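Local coordinates for protein aldo-keto reductase family 1 member C1 (Caenorhabditis elegans, PDB 1QWK) that probably acts as an NADPH-dependent aldose reductase of the aldo-keto reductase family, reducing carbonyl groups of its substrates on a TIM-barrel scaffold, at residues 29-32 with 33-37; 56-59 with 60-64. All coordinates share one frame; numbering follows the deposited sequence.

Overall arrangement
Contacts 1 and 2 are each one turn-to-turn contact within a single helix, 28-41 and 55-68, successive helices on the outside of the aldo-keto reductase barrel. They lie about 9 Å apart, centre to centre, and the two helices touch directly. Val31 packs on Ala57 and Ile58, with Val31 CG1 3.4 Å from Ala57 CB, and further along Lys36 NZ forms a salt bridge of 2.9 Å with Glu64 OE1. Contact 2 is the more buried, with five buried residues among the eight that touch, against three of eight in contact 1. Both pair buried apolar side chains, Val31 with Val35 and Ile58 with Ile62; a threonine hydroxyl returns to the backbone in each, securely in contact 1 and less certainly in contact 2.

Contact 1. Residues 29-32 with 33-37; sequences AEVI and TAVKT
Val31 and Val35, one helical turn apart, meet through methyl groups set by different first torsions. In Val31, chi1 of 78° wedges CG1 between the backbone N and the carbonyl carbon and swings CG2 anti to the N, toward the next turn. Val35, with chi1 of 171°, places its own CG2 beside the backbone N, facing back. The two CG2 atoms come within 3.8 Å, and the side chains lie next to each other, pointing the same way. Val35 CG2 also sits 3.1 Å from Val31 O, so this methyl packs tightly against the carbonyl that receives the Val35 amide.

That amide bond, Val35 N to Val31 O, is 2.7 Å long with an N-H...O angle of 163°. Ala34 N to Glu30 O at 3.0 Å and Lys36 N to Ile32 O at 3.1 Å continue the i to i+4 pattern of an alpha-helix. The aliphatic part of Lys36 lies alongside the Ile32 carbonyl, with CG 3.2 Å from Ile32 O, before a bend at chi3 turns the chain; besides Glu64, its NZ has a further salt-bridge partner in Glu68.

Thr33 O takes two bonds from Thr37, one from its amide and one of 2.7 Å from OG1, arriving from opposite faces of the carbonyl plane. The second bond ties down the Thr37 hydroxyl and fixes its rotation.

Helix 28-41 is the helix of the beta-alpha-beta crossover from strand 21-22 to strand 45-47. Val31, Ile32 and Val35 lean on helix 55-68, Ala34 and Val35 touch Leu21 of strand 21-22, and Ala34 and Thr37 meet helix 267-274, so the helix lies between helices 55-68 and 267-274, over strand 21-22.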
loop_
_atom_site.group_PDB
_atom_site.type_symbol
_atom_site.label_atom_id
_atom_site.label_comp_id
_atom_site.label_asym_id
_atom_site.label_seq_id
_atom_site.Cartn_x
_atom_site.Cartn_y
_atom_site.Cartn_z
ATOM N N ALA A 29 -9.304 -13.773 -10.556
ATOM C CA ALA A 29 -9.072 -15.199 -10.343
ATOM C C ALA A 29 -7.853 -15.461 -9.456
ATOM O O ALA A 29 -7.896 -16.303 -8.558
ATOM C CB ALA A 29 -8.902 -15.901 -11.685
ATOM N N GLU A 30 -6.769 -14.735 -9.713
ATOM C CA GLU A 30 -5.541 -14.893 -8.939
ATOM C C GLU A 30 -5.691 -14.384 -7.505
ATOM O O GLU A 30 -5.129 -14.962 -6.571
ATOM C CB GLU A 30 -4.392 -14.129 -9.607
ATOM C CG GLU A 30 -4.071 -14.556 -11.029
ATOM C CD GLU A 30 -3.028 -13.663 -11.680
ATOM O OE1 GLU A 30 -3.267 -12.439 -11.776
ATOM O OE2 GLU A 30 -1.971 -14.182 -12.096
ATOM N N VAL A 31 -6.453 -13.309 -7.331
ATOM C CA VAL A 31 -6.616 -12.722 -6.008
ATOM C C VAL A 31 -7.338 -13.611 -5.003
ATOM O O VAL A 31 -7.024 -13.586 -3.815
ATOM C CB VAL A 31 -7.336 -11.355 -6.076
ATOM C CG1 VAL A 31 -8.833 -11.547 -6.257
ATOM C CG2 VAL A 31 -7.035 -10.561 -4.815
ATOM N N ILE A 32 -8.298 -14.402 -5.465
ATOM C CA ILE A 32 -9.009 -15.277 -4.544
ATOM C C ILE A 32 -8.033 -16.249 -3.889
ATOM O O ILE A 32 -8.001 -16.379 -2.663
ATOM C CB ILE A 32 -10.118 -16.064 -5.260
ATOM C CG1 ILE A 32 -11.212 -15.100 -5.727
ATOM C CG2 ILE A 32 -10.697 -17.116 -4.322
ATOM C CD1 ILE A 32 -12.293 -15.752 -6.574
ATOM N N THR A 33 -7.230 -16.925 -4.706
ATOM C CA THR A 33 -6.245 -17.877 -4.197
ATOM C C THR A 33 -5.199 -17.161 -3.345
ATOM O O THR A 33 -4.751 -17.683 -2.324
ATOM C CB THR A 33 -5.515 -18.596 -5.351
ATOM O OG1 THR A 33 -6.472 -19.268 -6.179
ATOM C CG2 THR A 33 -4.526 -19.613 -4.802
ATOM N N ALA A 34 -4.813 -15.963 -3.774
ATOM C CA ALA A 34 -3.819 -15.178 -3.054
ATOM C C ALA A 34 -4.319 -14.760 -1.672
ATOM O O ALA A 34 -3.596 -14.871 -0.683
ATOM C CB ALA A 34 -3.438 -13.942 -3.870
ATOM N N VAL A 35 -5.555 -14.277 -1.607
ATOM C CA VAL A 35 -6.123 -13.840 -0.340
ATOM C C VAL A 35 -6.226 -14.997 0.647
ATOM O O VAL A 35 -5.801 -14.878 1.797
ATOM C CB VAL A 35 -7.525 -13.205 -0.541
ATOM C CG1 VAL A 35 -8.196 -12.966 0.803
ATOM C CG2 VAL A 35 -7.390 -11.883 -1.291
ATOM N N LYS A 36 -6.777 -16.123 0.202
ATOM C CA LYS A 36 -6.923 -17.277 1.088
ATOM C C LYS A 36 -5.578 -17.810 1.567
ATOM O O LYS A 36 -5.436 -18.204 2.725
ATOM C CB LYS A 36 -7.716 -18.381 0.386
ATOM C CG LYS A 36 -9.094 -17.918 -0.060
ATOM C CD LYS A 36 -9.936 -19.049 -0.639
ATOM C CE LYS A 36 -10.384 -20.023 0.437
ATOM N NZ LYS A 36 -11.215 -21.120 -0.139
ATOM N N THR A 37 -4.590 -17.817 0.679
ATOM C CA THR A 37 -3.261 -18.295 1.041
ATOM C C THR A 37 -2.644 -17.371 2.086
ATOM O O THR A 37 -2.057 -17.825 3.073
ATOM C CB THR A 37 -2.329 -18.341 -0.186
ATOM O OG1 THR A 37 -2.853 -19.264 -1.151
ATOM C CG2 THR A 37 -0.935 -18.786 0.225
#

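Contact 2. Residues 56-59 with 60-64; sequences EAIG and TAIKE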
loop_
_atom_site.group_PDB
_atom_site.type_symbol
_atom_site.label_atom_id
_atom_site.label_comp_id
_atom_site.label_asym_id
_atom_site.label_seq_id
_atom_site.Cartn_x
_atom_site.Cartn_y
_atom_site.Cartn_z
ATOM N N GLU A 56 -14.769 -7.419 -6.017
ATOM C CA GLU A 56 -15.802 -8.449 -6.004
ATOM C C GLU A 56 -15.186 -9.815 -5.684
ATOM O O GLU A 56 -15.730 -10.587 -4.889
ATOM C CB GLU A 56 -16.518 -8.481 -7.356
ATOM C CG GLU A 56 -17.800 -9.297 -7.377
ATOM C CD GLU A 56 -18.562 -9.128 -8.683
ATOM O OE1 GLU A 56 -19.012 -7.997 -8.966
ATOM O OE2 GLU A 56 -18.706 -10.121 -9.426
ATOM N N ALA A 57 -14.042 -10.101 -6.294
ATOM C CA ALA A 57 -13.347 -11.363 -6.070
ATOM C C ALA A 57 -12.869 -11.449 -4.622
ATOM O O ALA A 57 -12.966 -12.501 -3.986
ATOM C CB ALA A 57 -12.165 -11.484 -7.023
ATOM N N ILE A 58 -12.355 -10.340 -4.098
ATOM C CA ILE A 58 -11.881 -10.313 -2.721
ATOM C C ILE A 58 -13.051 -10.557 -1.774
ATOM O O ILE A 58 -12.901 -11.226 -0.750
ATOM C CB ILE A 58 -11.202 -8.964 -2.391
ATOM C CG1 ILE A 58 -9.926 -8.821 -3.227
ATOM C CG2 ILE A 58 -10.886 -8.883 -0.901
ATOM C CD1 ILE A 58 -9.198 -7.501 -3.050
ATOM N N GLY A 59 -14.217 -10.025 -2.127
ATOM C CA GLY A 59 -15.397 -10.215 -1.303
ATOM C C GLY A 59 -15.744 -11.689 -1.238
ATOM O O GLY A 59 -16.129 -12.210 -0.189
ATOM N N THR A 60 -15.599 -12.369 -2.370
ATOM C CA THR A 60 -15.887 -13.796 -2.442
ATOM C C THR A 60 -14.870 -14.561 -1.597
ATOM O O THR A 60 -15.223 -15.486 -0.866
ATOM C CB THR A 60 -15.841 -14.295 -3.903
ATOM O OG1 THR A 60 -16.872 -13.644 -4.656
ATOM C CG2 THR A 60 -16.057 -15.805 -3.970
ATOM N N ALA A 61 -13.606 -14.160 -1.690
ATOM C CA ALA A 61 -12.550 -14.808 -0.924
ATOM C C ALA A 61 -12.819 -14.690 0.573
ATOM O O ALA A 61 -12.707 -15.666 1.317
ATOM C CB ALA A 61 -11.197 -14.186 -1.266
ATOM N N ILE A 62 -13.171 -13.487 1.015
ATOM C CA ILE A 62 -13.455 -13.252 2.426
ATOM C C ILE A 62 -14.654 -14.082 2.872
ATOM O O ILE A 62 -14.652 -14.659 3.958
ATOM C CB ILE A 62 -13.744 -11.764 2.691
ATOM C CG1 ILE A 62 -12.480 -10.942 2.409
ATOM C CG2 ILE A 62 -14.211 -11.571 4.129
ATOM C CD1 ILE A 62 -12.677 -9.444 2.531
ATOM N N LYS A 63 -15.671 -14.143 2.020
ATOM C CA LYS A 63 -16.871 -14.907 2.328
ATOM C C LYS A 63 -16.498 -16.369 2.586
ATOM O O LYS A 63 -16.928 -16.962 3.575
ATOM C CB LYS A 63 -17.863 -14.808 1.167
ATOM C CG LYS A 63 -19.276 -15.260 1.506
ATOM C CD LYS A 63 -20.203 -15.103 0.308
ATOM C CE LYS A 63 -21.669 -15.242 0.703
ATOM N NZ LYS A 63 -21.981 -16.568 1.308
ATOM N N GLU A 64 -15.691 -16.942 1.698
ATOM C CA GLU A 64 -15.259 -18.328 1.836
ATOM C C GLU A 64 -14.450 -18.539 3.114
ATOM O O GLU A 64 -14.619 -19.547 3.805
ATOM C CB GLU A 64 -14.429 -18.750 0.620
ATOM C CG GLU A 64 -15.252 -19.033 -0.630
ATOM C CD GLU A 64 -14.393 -19.297 -1.855
ATOM O OE1 GLU A 64 -13.414 -20.070 -1.750
ATOM O OE2 GLU A 64 -14.701 -18.741 -2.931
#
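Ile58 and Ile62 touch through different branches although their conformations nearly match. Each has CG1 anti to the carbonyl carbon (chi1 -66° and -65°) and an extended chi2. The CG1 arm of Ile62 therefore runs back toward the preceding turn, where its CD1 reaches Ile58 CG2 at 3.9 Å. The two side chains cross at a slant. On its way the arm passes close to a backbone oxygen, Ile62 CG1 lying 3.2 Å from Ile58 O.

Thr60 turns its hydroxyl back in the same manner, with OG1 beside its own backbone N. Thr60 OG1 is 3.3 Å from Glu56 O, a long approach whose hydrogen bond is not settled, whereas Thr60 N bonds to that oxygen at 3.1 Å. The Gly59 carbonyl receives Lys63 N at 3.0 Å. The Lys63 chain departs from this turn, with CG anti to the backbone N, and bends at chi4; NZ forms a long, weak ion pair with Glu67.

Helix 55-68 links strands 45-47 and 77-82 in a beta-alpha-beta unit, and the side chain of Ile58 lies about 6 Å from that of Tyr52, the predicted proton donor. With Ala61 N to Ala57 O and Ile62 N to Ile58 O, both 2.9 Å, the i to i+4 bonds occupy the carbonyls of Glu56 to Gly59, while apolar contact along the turn comes from the isoleucine pair; Ala57 and Ala61 pack outward on Val31 and Val35.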